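Local structure of extracellular solute-binding protein, family 1 (Bifidobacterium longum subsp. infantis ATCC 15697, 3OMB) at residues D199-G202 with D207-P210; A294-D299 with A303-V308; D315-G318 with Q323-A326; M211-L216 with Y224-L229. The protein probably binds a solute, likely a carbohydrate, outside the cell for delivery to a membrane transporter, and carries a bound magnesium ion. One frame throughout, in Å; residues are numbered along the deposited sequence. Where two conformers were deposited one is given.

Contact 1. Residues D199-G202 with D207-P210; sequences DPNG and DEIP. With MG (magnesium ion), chain B.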
loop_
_atom_site.group_PDB
_atom_site.type_symbol
_atom_site.label_atom_id
_atom_site.label_comp_id
_atom_site.label_asym_id
_atom_site.label_seq_id
_atom_site.Cartn_x
_atom_site.Cartn_y
_atom_site.Cartn_z
ATOM N N ASP A 199 -22.934 -22.028 15.863
ATOM C CA ASP A 199 -21.766 -22.905 15.847
ATOM C C ASP A 199 -21.330 -23.436 14.447
ATOM O O ASP A 199 -21.214 -24.657 14.254
ATOM C CB ASP A 199 -21.986 -24.082 16.832
ATOM C CG ASP A 199 -20.726 -24.918 17.024
ATOM O OD1 ASP A 199 -19.590 -24.355 17.075
ATOM O OD2 ASP A 199 -20.875 -26.141 17.116
ATOM N N PRO A 200 -21.057 -22.536 13.475
ATOM C CA PRO A 200 -20.776 -23.042 12.121
ATOM C C PRO A 200 -19.486 -23.830 11.960
ATOM O O PRO A 200 -19.372 -24.575 10.983
ATOM C CB PRO A 200 -20.746 -21.759 11.242
ATOM C CG PRO A 200 -20.433 -20.654 12.179
ATOM C CD PRO A 200 -21.122 -21.062 13.502
ATOM N N ASN A 201 -18.529 -23.709 12.893
ATOM C CA ASN A 201 -17.341 -24.585 12.852
ATOM C C ASN A 201 -17.576 -25.964 13.521
ATOM O O ASN A 201 -16.670 -26.801 13.610
ATOM C CB ASN A 201 -16.057 -23.870 13.335
ATOM C CG ASN A 201 -16.005 -23.655 14.856
ATOM O OD1 ASN A 201 -16.760 -24.258 15.629
ATOM N ND2 ASN A 201 -15.100 -22.792 15.284
ATOM N N GLY A 202 -18.809 -26.197 13.953
ATOM C CA GLY A 202 -19.232 -27.501 14.480
ATOM C C GLY A 202 -18.603 -28.034 15.771
ATOM O O GLY A 202 -18.826 -29.175 16.115
ATOM N N ASP A 207 -17.106 -20.200 20.113
ATOM C CA ASP A 207 -15.789 -19.662 19.898
ATOM C C ASP A 207 -15.686 -18.801 18.629
ATOM O O ASP A 207 -14.687 -18.135 18.435
ATOM C CB ASP A 207 -14.748 -20.804 19.820
ATOM C CG ASP A 207 -15.005 -21.798 18.672
ATOM O OD1 ASP A 207 -16.141 -21.947 18.162
ATOM O OD2 ASP A 207 -14.045 -22.492 18.288
ATOM N N GLU A 208 -16.689 -18.849 17.757
ATOM C CA GLU A 208 -16.672 -18.063 16.513
ATOM C C GLU A 208 -16.580 -16.553 16.808
ATOM O O GLU A 208 -17.356 -16.027 17.617
ATOM C CB GLU A 208 -17.928 -18.334 15.688
ATOM C CG GLU A 208 -18.044 -19.703 15.027
ATOM C CD GLU A 208 -18.392 -20.861 15.972
ATOM O OE1 GLU A 208 -18.734 -20.676 17.165
ATOM O OE2 GLU A 208 -18.333 -21.999 15.502
ATOM N N ILE A 209 -15.627 -15.874 16.159
ATOM C CA ILE A 209 -15.571 -14.410 16.126
ATOM C C ILE A 209 -16.278 -14.022 14.833
ATOM O O ILE A 209 -15.710 -14.227 13.756
ATOM C CB ILE A 209 -14.111 -13.919 16.061
ATOM C CG1 ILE A 209 -13.377 -14.258 17.352
ATOM C CG2 ILE A 209 -14.048 -12.404 15.800
ATOM C CD1 ILE A 209 -11.860 -14.132 17.252
ATOM N N PRO A 210 -17.522 -13.489 14.915
ATOM C CA PRO A 210 -18.249 -13.306 13.641
ATOM C C PRO A 210 -17.492 -12.407 12.657
ATOM O O PRO A 210 -17.311 -12.773 11.488
ATOM C CB PRO A 210 -19.580 -12.690 14.085
ATOM C CG PRO A 210 -19.795 -13.274 15.421
ATOM C CD PRO A 210 -18.408 -13.214 16.066
HETATM MG MG MG B . -17.832 -23.232 17.449
HETATM O O HOH W 1 -21.352 -20.357 17.942
#

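Contact 2. Residues A294-D299 with A303-V308; sequences ADQISD and AKTGVV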
loop_
_atom_site.group_PDB
_atom_site.type_symbol
_atom_site.label_atom_id
_atom_site.label_comp_id
_atom_site.label_asym_id
_atom_site.label_seq_id
_atom_site.Cartn_x
_atom_site.Cartn_y
_atom_site.Cartn_z
ATOM N N ALA A 294 -3.334 -13.827 14.498
ATOM C CA ALA A 294 -3.385 -15.177 15.058
ATOM C C ALA A 294 -4.821 -15.646 15.279
ATOM O O ALA A 294 -5.085 -16.831 15.191
ATOM C CB ALA A 294 -2.557 -15.294 16.343
ATOM N N ASP A 295 -5.739 -14.712 15.553
ATOM C CA ASP A 295 -7.168 -15.028 15.670
ATOM C C ASP A 295 -7.673 -15.761 14.433
ATOM O O ASP A 295 -8.337 -16.792 14.552
ATOM C CB ASP A 295 -8.010 -13.753 15.841
ATOM C CG ASP A 295 -7.920 -13.169 17.239
ATOM O OD1 ASP A 295 -7.537 -13.935 18.146
ATOM O OD2 ASP A 295 -8.234 -11.955 17.434
ATOM N N GLN A 296 -7.356 -15.217 13.261
ATOM C CA GLN A 296 -7.797 -15.766 11.965
ATOM C C GLN A 296 -7.111 -17.076 11.600
ATOM O O GLN A 296 -7.754 -17.998 11.076
ATOM C CB GLN A 296 -7.538 -14.730 10.840
ATOM C CG GLN A 296 -8.597 -13.640 10.736
ATOM C CD GLN A 296 -8.643 -12.697 11.939
ATOM O OE1 GLN A 296 -9.428 -12.912 12.880
ATOM N NE2 GLN A 296 -7.815 -11.638 11.912
ATOM N N ILE A 297 -5.813 -17.160 11.879
ATOM C CA ILE A 297 -5.035 -18.348 11.545
ATOM C C ILE A 297 -5.366 -19.529 12.457
ATOM O O ILE A 297 -5.328 -20.685 12.012
ATOM C CB ILE A 297 -3.514 -18.045 11.487
ATOM C CG1 ILE A 297 -3.206 -17.234 10.220
ATOM C CG2 ILE A 297 -2.687 -19.333 11.515
ATOM C CD1 ILE A 297 -1.744 -16.897 10.016
ATOM N N SER A 298 -5.728 -19.229 13.709
ATOM C CA SER A 298 -6.174 -20.239 14.672
ATOM C C SER A 298 -5.098 -21.330 14.745
ATOM O O SER A 298 -3.888 -21.020 14.729
ATOM C CB SER A 298 -7.564 -20.769 14.249
ATOM O OG SER A 298 -8.044 -21.837 15.048
ATOM N N ASP A 299 -5.523 -22.589 14.769
ATOM C CA ASP A 299 -4.594 -23.714 14.813
ATOM C C ASP A 299 -4.417 -24.405 13.446
ATOM O O ASP A 299 -3.827 -25.484 13.353
ATOM C CB ASP A 299 -5.079 -24.722 15.855
ATOM C CG ASP A 299 -6.389 -25.373 15.463
ATOM O OD1 ASP A 299 -7.050 -24.917 14.496
ATOM O OD2 ASP A 299 -6.764 -26.353 16.128
ATOM N N ALA A 303 -11.494 -23.171 11.910
ATOM C CA ALA A 303 -11.669 -21.768 11.585
ATOM C C ALA A 303 -12.370 -21.062 12.737
ATOM O O ALA A 303 -13.296 -21.616 13.343
ATOM C CB ALA A 303 -12.470 -21.615 10.304
ATOM N N LYS A 304 -11.936 -19.841 13.035
ATOM C CA LYS A 304 -12.518 -19.074 14.141
ATOM C C LYS A 304 -13.271 -17.805 13.696
ATOM O O LYS A 304 -14.199 -17.353 14.372
ATOM C CB LYS A 304 -11.430 -18.702 15.165
ATOM C CG LYS A 304 -10.777 -19.903 15.883
ATOM C CD LYS A 304 -11.709 -20.522 16.910
ATOM C CE LYS A 304 -10.967 -21.481 17.852
ATOM N NZ LYS A 304 -10.599 -22.793 17.237
ATOM N N THR A 305 -12.889 -17.245 12.555
ATOM C CA THR A 305 -13.343 -15.907 12.186
ATOM C C THR A 305 -14.185 -15.921 10.920
ATOM O O THR A 305 -13.799 -16.516 9.914
ATOM C CB THR A 305 -12.145 -14.980 11.979
ATOM O OG1 THR A 305 -11.403 -14.917 13.197
ATOM C CG2 THR A 305 -12.585 -13.565 11.567
ATOM N N GLY A 306 -15.326 -15.245 10.966
ATOM C CA GLY A 306 -16.274 -15.270 9.847
ATOM C C GLY A 306 -15.922 -14.304 8.746
ATOM O O GLY A 306 -15.979 -14.678 7.571
ATOM N N VAL A 307 -15.551 -13.077 9.127
ATOM C CA VAL A 307 -15.369 -11.930 8.202
ATOM C C VAL A 307 -14.157 -11.112 8.674
ATOM O O VAL A 307 -14.044 -10.812 9.879
ATOM C CB VAL A 307 -16.622 -10.974 8.188
ATOM C CG1 VAL A 307 -16.379 -9.711 7.323
ATOM C CG2 VAL A 307 -17.877 -11.684 7.705
ATOM N N VAL A 308 -13.262 -10.762 7.741
ATOM C CA VAL A 308 -12.180 -9.803 7.985
ATOM C C VAL A 308 -11.928 -9.006 6.708
ATOM O O VAL A 308 -12.321 -9.435 5.616
ATOM C CB VAL A 308 -10.803 -10.473 8.341
ATOM C CG1 VAL A 308 -10.887 -11.242 9.612
ATOM C CG2 VAL A 308 -10.282 -11.387 7.173
HETATM O O HOH W 2 -10.442 -18.387 11.109
#

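Contact 3. Residues D315-G318 with Q323-A326; sequences DNFG and QYIA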
loop_
_atom_site.group_PDB
_atom_site.type_symbol
_atom_site.label_atom_id
_atom_site.label_comp_id
_atom_site.label_asym_id
_atom_site.label_seq_id
_atom_site.Cartn_x
_atom_site.Cartn_y
_atom_site.Cartn_z
ATOM N N ASP A 315 -3.432 -15.651 2.404
ATOM C CA ASP A 315 -2.582 -14.803 3.238
ATOM C C ASP A 315 -3.136 -14.667 4.656
ATOM O O ASP A 315 -2.386 -14.667 5.628
ATOM C CB ASP A 315 -2.433 -13.413 2.617
ATOM C CG ASP A 315 -1.288 -12.610 3.244
ATOM O OD1 ASP A 315 -0.138 -13.109 3.247
ATOM O OD2 ASP A 315 -1.536 -11.482 3.735
ATOM N N ASN A 316 -4.456 -14.548 4.765
ATOM C CA ASN A 316 -5.062 -14.314 6.048
ATOM C C ASN A 316 -5.470 -15.561 6.816
ATOM O O ASN A 316 -5.553 -15.508 8.027
ATOM C CB ASN A 316 -6.240 -13.375 5.896
ATOM C CG ASN A 316 -5.796 -12.008 5.579
ATOM O OD1 ASN A 316 -5.693 -11.630 4.414
ATOM N ND2 ASN A 316 -5.432 -11.273 6.602
ATOM N N PHE A 317 -5.707 -16.670 6.118
ATOM C CA PHE A 317 -6.210 -17.878 6.792
ATOM C C PHE A 317 -5.334 -19.125 6.632
ATOM O O PHE A 317 -5.645 -20.166 7.207
ATOM C CB PHE A 317 -7.676 -18.145 6.395
ATOM C CG PHE A 317 -8.599 -17.057 6.826
ATOM C CD1 PHE A 317 -9.084 -17.019 8.124
ATOM C CD2 PHE A 317 -8.939 -16.025 5.946
ATOM C CE1 PHE A 317 -9.911 -15.976 8.551
ATOM C CE2 PHE A 317 -9.759 -14.987 6.357
ATOM C CZ PHE A 317 -10.253 -14.971 7.671
ATOM N N GLY A 318 -4.252 -19.011 5.860
ATOM C CA GLY A 318 -3.314 -20.115 5.635
ATOM C C GLY A 318 -4.011 -21.425 5.297
ATOM O O GLY A 318 -4.789 -21.501 4.349
ATOM N N GLN A 323 -12.036 -22.529 2.855
ATOM C CA GLN A 323 -13.320 -22.108 3.441
ATOM C C GLN A 323 -13.717 -20.662 3.075
ATOM O O GLN A 323 -14.887 -20.276 3.234
ATOM C CB GLN A 323 -13.256 -22.242 4.961
ATOM C CG GLN A 323 -13.271 -23.680 5.419
ATOM C CD GLN A 323 -13.312 -23.810 6.906
ATOM O OE1 GLN A 323 -14.142 -23.207 7.577
ATOM N NE2 GLN A 323 -12.424 -24.633 7.442
ATOM N N TYR A 324 -12.761 -19.887 2.569
ATOM C CA TYR A 324 -12.929 -18.432 2.476
ATOM C C TYR A 324 -12.949 -17.929 1.044
ATOM O O TYR A 324 -12.234 -18.472 0.206
ATOM C CB TYR A 324 -11.795 -17.721 3.247
ATOM C CG TYR A 324 -11.921 -17.897 4.736
ATOM C CD1 TYR A 324 -11.370 -19.013 5.376
ATOM C CD2 TYR A 324 -12.628 -16.954 5.507
ATOM C CE1 TYR A 324 -11.517 -19.192 6.769
ATOM C CE2 TYR A 324 -12.783 -17.114 6.869
ATOM C CZ TYR A 324 -12.223 -18.224 7.503
ATOM O OH TYR A 324 -12.366 -18.362 8.859
ATOM N N ILE A 325 -13.747 -16.884 0.786
ATOM C CA ILE A 325 -13.740 -16.169 -0.501
ATOM C C ILE A 325 -13.719 -14.668 -0.251
ATOM O O ILE A 325 -14.044 -14.214 0.849
ATOM C CB ILE A 325 -14.985 -16.497 -1.398
ATOM C CG1 ILE A 325 -16.300 -15.992 -0.755
ATOM C CG2 ILE A 325 -15.030 -18.010 -1.778
ATOM C CD1 ILE A 325 -17.577 -16.235 -1.644
ATOM N N ALA A 326 -13.365 -13.890 -1.270
ATOM C CA ALA A 326 -13.597 -12.448 -1.216
ATOM C C ALA A 326 -15.046 -12.169 -1.601
ATOM O O ALA A 326 -15.580 -12.856 -2.457
ATOM C CB ALA A 326 -12.614 -11.699 -2.135
#

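Contact 4. Residues M211-L216 with Y224-L229; sequences MNIKKL and YSPMLL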
loop_
_atom_site.group_PDB
_atom_site.type_symbol
_atom_site.label_atom_id
_atom_site.label_comp_id
_atom_site.label_asym_id
_atom_site.label_seq_id
_atom_site.Cartn_x
_atom_site.Cartn_y
_atom_site.Cartn_z
HETATM N N MSE A 211 -17.035 -11.254 13.134
HETATM C CA MSE A 211 -16.235 -10.371 12.300
HETATM C C MSE A 211 -15.092 -9.862 13.161
HETATM O O MSE A 211 -15.294 -9.533 14.346
HETATM C CB MSE A 211 -17.078 -9.225 11.744
HETATM C CG MSE A 211 -16.279 -8.234 10.915
HETATM SE SE MSE A 211 -17.467 -6.827 10.255
HETATM C CE MSE A 211 -16.168 -5.863 9.116
ATOM N N ASN A 212 -13.891 -9.847 12.593
ATOM C CA ASN A 212 -12.745 -9.306 13.326
ATOM C C ASN A 212 -12.213 -8.070 12.618
ATOM O O ASN A 212 -12.174 -8.015 11.395
ATOM C CB ASN A 212 -11.643 -10.373 13.551
ATOM C CG ASN A 212 -10.826 -10.107 14.806
ATOM O OD1 ASN A 212 -11.076 -9.141 15.533
ATOM N ND2 ASN A 212 -9.847 -10.950 15.064
ATOM N N ILE A 213 -11.832 -7.062 13.394
ATOM C CA ILE A 213 -11.323 -5.813 12.834
ATOM C C ILE A 213 -10.024 -5.412 13.553
ATOM O O ILE A 213 -9.828 -5.752 14.750
ATOM C CB ILE A 213 -12.385 -4.654 12.862
ATOM C CG1 ILE A 213 -12.897 -4.382 14.292
ATOM C CG2 ILE A 213 -13.594 -4.977 11.940
ATOM C CD1 ILE A 213 -13.782 -3.117 14.404
ATOM N N LYS A 214 -9.162 -4.705 12.813
ATOM C CA LYS A 214 -7.904 -4.165 13.298
ATOM C C LYS A 214 -8.102 -2.942 14.194
ATOM O O LYS A 214 -9.018 -2.129 13.970
ATOM C CB LYS A 214 -7.013 -3.756 12.110
ATOM C CG LYS A 214 -6.397 -4.933 11.369
ATOM C CD LYS A 214 -5.566 -4.553 10.117
ATOM C CE LYS A 214 -4.269 -3.800 10.456
ATOM N NZ LYS A 214 -3.393 -3.475 9.232
ATOM N N LYS A 215 -7.228 -2.796 15.192
ATOM C CA LYS A 215 -7.231 -1.594 16.007
ATOM C C LYS A 215 -6.869 -0.407 15.124
ATOM O O LYS A 215 -6.255 -0.571 14.072
ATOM C CB LYS A 215 -6.286 -1.720 17.216
ATOM C CG LYS A 215 -4.773 -1.647 16.928
ATOM C CD LYS A 215 -4.049 -1.603 18.277
ATOM C CE LYS A 215 -2.590 -1.204 18.171
ATOM N NZ LYS A 215 -1.742 -2.349 17.719
ATOM N N LEU A 216 -7.301 0.778 15.531
ATOM C CA LEU A 216 -6.963 2.004 14.802
ATOM C C LEU A 216 -5.534 2.430 15.156
ATOM O O LEU A 216 -5.095 2.238 16.283
ATOM C CB LEU A 216 -7.955 3.104 15.156
ATOM C CG LEU A 216 -9.423 2.832 14.845
ATOM C CD1 LEU A 216 -10.227 4.128 14.976
ATOM C CD2 LEU A 216 -9.655 2.228 13.433
ATOM N N TYR A 224 -6.362 -2.576 5.544
ATOM C CA TYR A 224 -7.378 -3.444 6.096
ATOM C C TYR A 224 -8.150 -2.727 7.209
ATOM O O TYR A 224 -8.761 -3.380 8.060
ATOM C CB TYR A 224 -6.803 -4.817 6.533
ATOM C CG TYR A 224 -5.778 -5.412 5.570
ATOM C CD1 TYR A 224 -6.049 -5.512 4.187
ATOM C CD2 TYR A 224 -4.549 -5.900 6.033
ATOM C CE1 TYR A 224 -5.115 -6.041 3.296
ATOM C CE2 TYR A 224 -3.589 -6.449 5.132
ATOM C CZ TYR A 224 -3.903 -6.513 3.776
ATOM O OH TYR A 224 -3.010 -7.030 2.876
ATOM N N SER A 225 -8.136 -1.392 7.191
ATOM C CA SER A 225 -8.849 -0.598 8.186
ATOM C C SER A 225 -10.321 -0.961 8.230
ATOM O O SER A 225 -10.928 -1.232 7.170
ATOM C CB SER A 225 -8.725 0.892 7.864
ATOM O OG SER A 225 -9.483 1.676 8.778
ATOM N N PRO A 226 -10.913 -0.962 9.447
ATOM C CA PRO A 226 -12.368 -1.111 9.539
ATOM C C PRO A 226 -13.131 -0.042 8.750
ATOM O O PRO A 226 -14.265 -0.298 8.318
ATOM C CB PRO A 226 -12.667 -0.990 11.051
ATOM C CG PRO A 226 -11.409 -0.484 11.689
ATOM C CD PRO A 226 -10.275 -0.886 10.783
HETATM N N MSE A 227 -12.506 1.123 8.544
HETATM C CA MSE A 227 -13.073 2.200 7.714
HETATM C C MSE A 227 -13.231 1.866 6.219
HETATM O O MSE A 227 -13.736 2.686 5.438
HETATM C CB MSE A 227 -12.253 3.480 7.892
HETATM C CG MSE A 227 -11.966 3.791 9.361
HETATM SE SE MSE A 227 -13.548 3.840 10.484
HETATM C CE MSE A 227 -13.663 2.101 11.308
ATOM N N LEU A 228 -12.821 0.670 5.812
ATOM C CA LEU A 228 -13.141 0.199 4.466
ATOM C C LEU A 228 -14.652 0.091 4.250
ATOM O O LEU A 228 -15.126 0.039 3.098
ATOM C CB LEU A 228 -12.486 -1.155 4.174
ATOM C CG LEU A 228 -11.010 -1.106 3.803
ATOM C CD1 LEU A 228 -10.412 -2.505 3.869
ATOM C CD2 LEU A 228 -10.850 -0.497 2.390
ATOM N N LEU A 229 -15.412 0.068 5.341
ATOM C CA LEU A 229 -16.868 0.095 5.231
ATOM C C LEU A 229 -17.397 1.419 4.715
ATOM O O LEU A 229 -18.591 1.514 4.371
ATOM C CB LEU A 229 -17.545 -0.244 6.563
ATOM C CG LEU A 229 -17.832 -1.706 6.889
ATOM C CD1 LEU A 229 -18.849 -1.743 8.036
ATOM C CD2 LEU A 229 -18.327 -2.504 5.703
HETATM O O HOH W 3 -10.106 -4.234 10.172
#

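Contact 1. Residues D199-G202 with D207-P210
D199 and E208 cross at about a right angle, their carboxylate planes 79° apart, and each turns an oxygen to the same magnesium ion. D199 OD1 and E208 OE2 stand 3.1 Å apart, a closeness of like charges that the cation probably offsets. D199 OD1 binds the magnesium at 2.1 Å. E208 OE2 binds it too, with E208 OE1 a longer ligand. The N201 amide and the D207 carboxylate reach toward one another with their planes 65° apart. N201 OD1 and D207 OD1 both bind the metal, and N201 ND2 donates to D207 OD1 and OD2, at 3.2 Å each, on their syn sides but well out of the carboxylate plane. One amide thus serves the ion with its oxygen and steadies a neighbouring ligand with its nitrogen; ND2 also bonds to A303 O. N203 OD1 and Q205 O complete the site: five ligands at every second residue from D199 to D207, followed at once by E208, loosely resemble the start of an EF-hand loop. A type I turn, D199 to G202, presents N201 N to the anti side of E208 OE2 (3.1 Å). E208 CG, set beside the backbone N by chi1 (-71°), lies 3.7 Å from P200 CD, and the bend at chi2 turns the carboxylate to the metal. G204 N holds D199 OD2.

Contact 2. Residues A294-D299 with A303-V308
The amide oxygen of Q296 is gripped by two donors: the hydroxyl of T305, with OG1 2.8 Å from OE1, and the side-chain amide of N212, which comes from the loop beyond strand 209-211. T305 OG1 meets OE1 in the carbonyl plane, on a lone pair, at a C=O...donor angle of 130°. Chi1 of the glutamine (-81°) places its CG beside V308, and the bend at chi2 turns CD and OE1 to T305. Q296 and V308 run alongside one another in opposite senses, with V308 CG1 3.5 Å from both Q296 CG and Q296 CD. Were Q296 replaced by an alanine, the T305 hydroxyl and the N212 amide would probably lose this acceptor, and a gap would open beside V308 CG1. The contact joins the last turn of helix 289-297 to the strand that follows it, 305-310, an inner member of a four-stranded mixed sheet. A water extends the join along the backbone, donating to Q296 O at 2.7 Å and accepting from K304 N at 2.8 Å. At the helix end the chain turns away at S298, whose phi is positive, and the seryl side chain meets K304. K304 CG lies 3.5 Å from S298 OG, and K304 CB rests 3.7 Å from D295 O. The bond from K304 NZ to S298 OG is weak; the seryl hydroxyl pairs with T302 O, and K304 NZ makes a long, weak ion pair with D207.

Contact 3. Residues D315-G318 with Q323-A326
Matching first torsions set up this aromatic pair: in F317 (chi1 -63°) and in Y324 (chi1 -70°) CG stands anti to the carbonyl carbon, and in each residue the ring is turned roughly a quarter turn about its CB-CG bond. The two side chains cross at about a right angle, yet their rings come to lie almost flat on each other, with planes only 8° apart and centroids separated by 3.5 Å. This is a face-to-face stack with little lateral slip. The overlap runs from the root of the phenylalanine to its far end: F317 CG lies over the Y324 face at one side, close to CE1, while F317 CZ sits 3.4 Å from Y324 CE2. The phenol end is covered as well, since F317 CE1 is 3.4 Å from both Y324 CZ and Y324 OH. At the opposite end of the tyrosine ring the spacing widens slightly, to 3.7 Å between F317 CD2 and Y324 CG. The tyrosine hydroxyl bonds to T305 O, with N170 ND2 a weak second partner, which fixes the ring's far end. A leucine in place of Y324 would probably lose the stacked face over F317 and leave the T305 carbonyl without its phenol donor. F317 closes helix 313-317, and the chain leaves it through G318 with positive phi. Strand 324-326 forms an edge of the mixed sheet next to strand 166-170, whose L168 also packs on F317, while A326 touches helix 436-452.

Contact 4. Residues M211-L216 with Y224-L229
K214 stretches obliquely across Y224, and its chain can be followed outward from CB. CG is set anti to the carbonyl carbon (chi1 -74°), and the first carbon to meet the other segment is K214 CD, which rests 3.8 Å from Y224 CB and 4.0 Å from Y224 O. A bend at chi3 (68°) then carries CE and NZ round toward the tyrosine ring; K214 NZ approaches the ring obliquely, 4.2 Å from Y224 CD2, and is held by a hydrogen bond to W223 O. The lysine thus lays its aliphatic part against Y224 while its ammonium group finds a backbone carbonyl. A water reinforces the crossing, accepting from K214 N at 2.8 Å and donating to Y224 O at 2.6 Å. Both segments belong to the long connection between strands 209-211 and 248-251, and the second starts a 3-10 turn at P226. There S225 OG accepts from M227 N in an ST turn. The ring of P226 wedges into the first segment by its carbons alone: CB faces I213 CB, CG lies 3.7 Å from L216 CD2, and CD comes within 3.6 Å of K214 O. I213 crosses P226 at about a right angle, whereas L216 meets it at a slant. Helix 490-500 packs on I213, L216 and M227, and Y271 of helix 262-276 bonds to P226 O.

In the fold
Contacts 1, 2 and 3 share one mixed sheet, through strands 209-211, 305-310 and 324-326. Contact 1, about 31 Å from the chain's centre, is partly buried and relies on charge, a metal and polar bonds. Contact 2 lies between it and contact 3, touching both: I209 N reaches K304 O, and on the other side strand 305-310 meets the tyrosine of contact 3. Its chemistry is mixed, part hydroxyl and amide, part aliphatic. Contact 3 is fully buried and almost wholly aromatic. Contact 4, nearest the centre and away from the metal, continues the chain from contact 1 and meets contact 2 through N212; partly buried, it joins the chain leaving strand 209-211 to a 3-10 turn by apolar packing and a water.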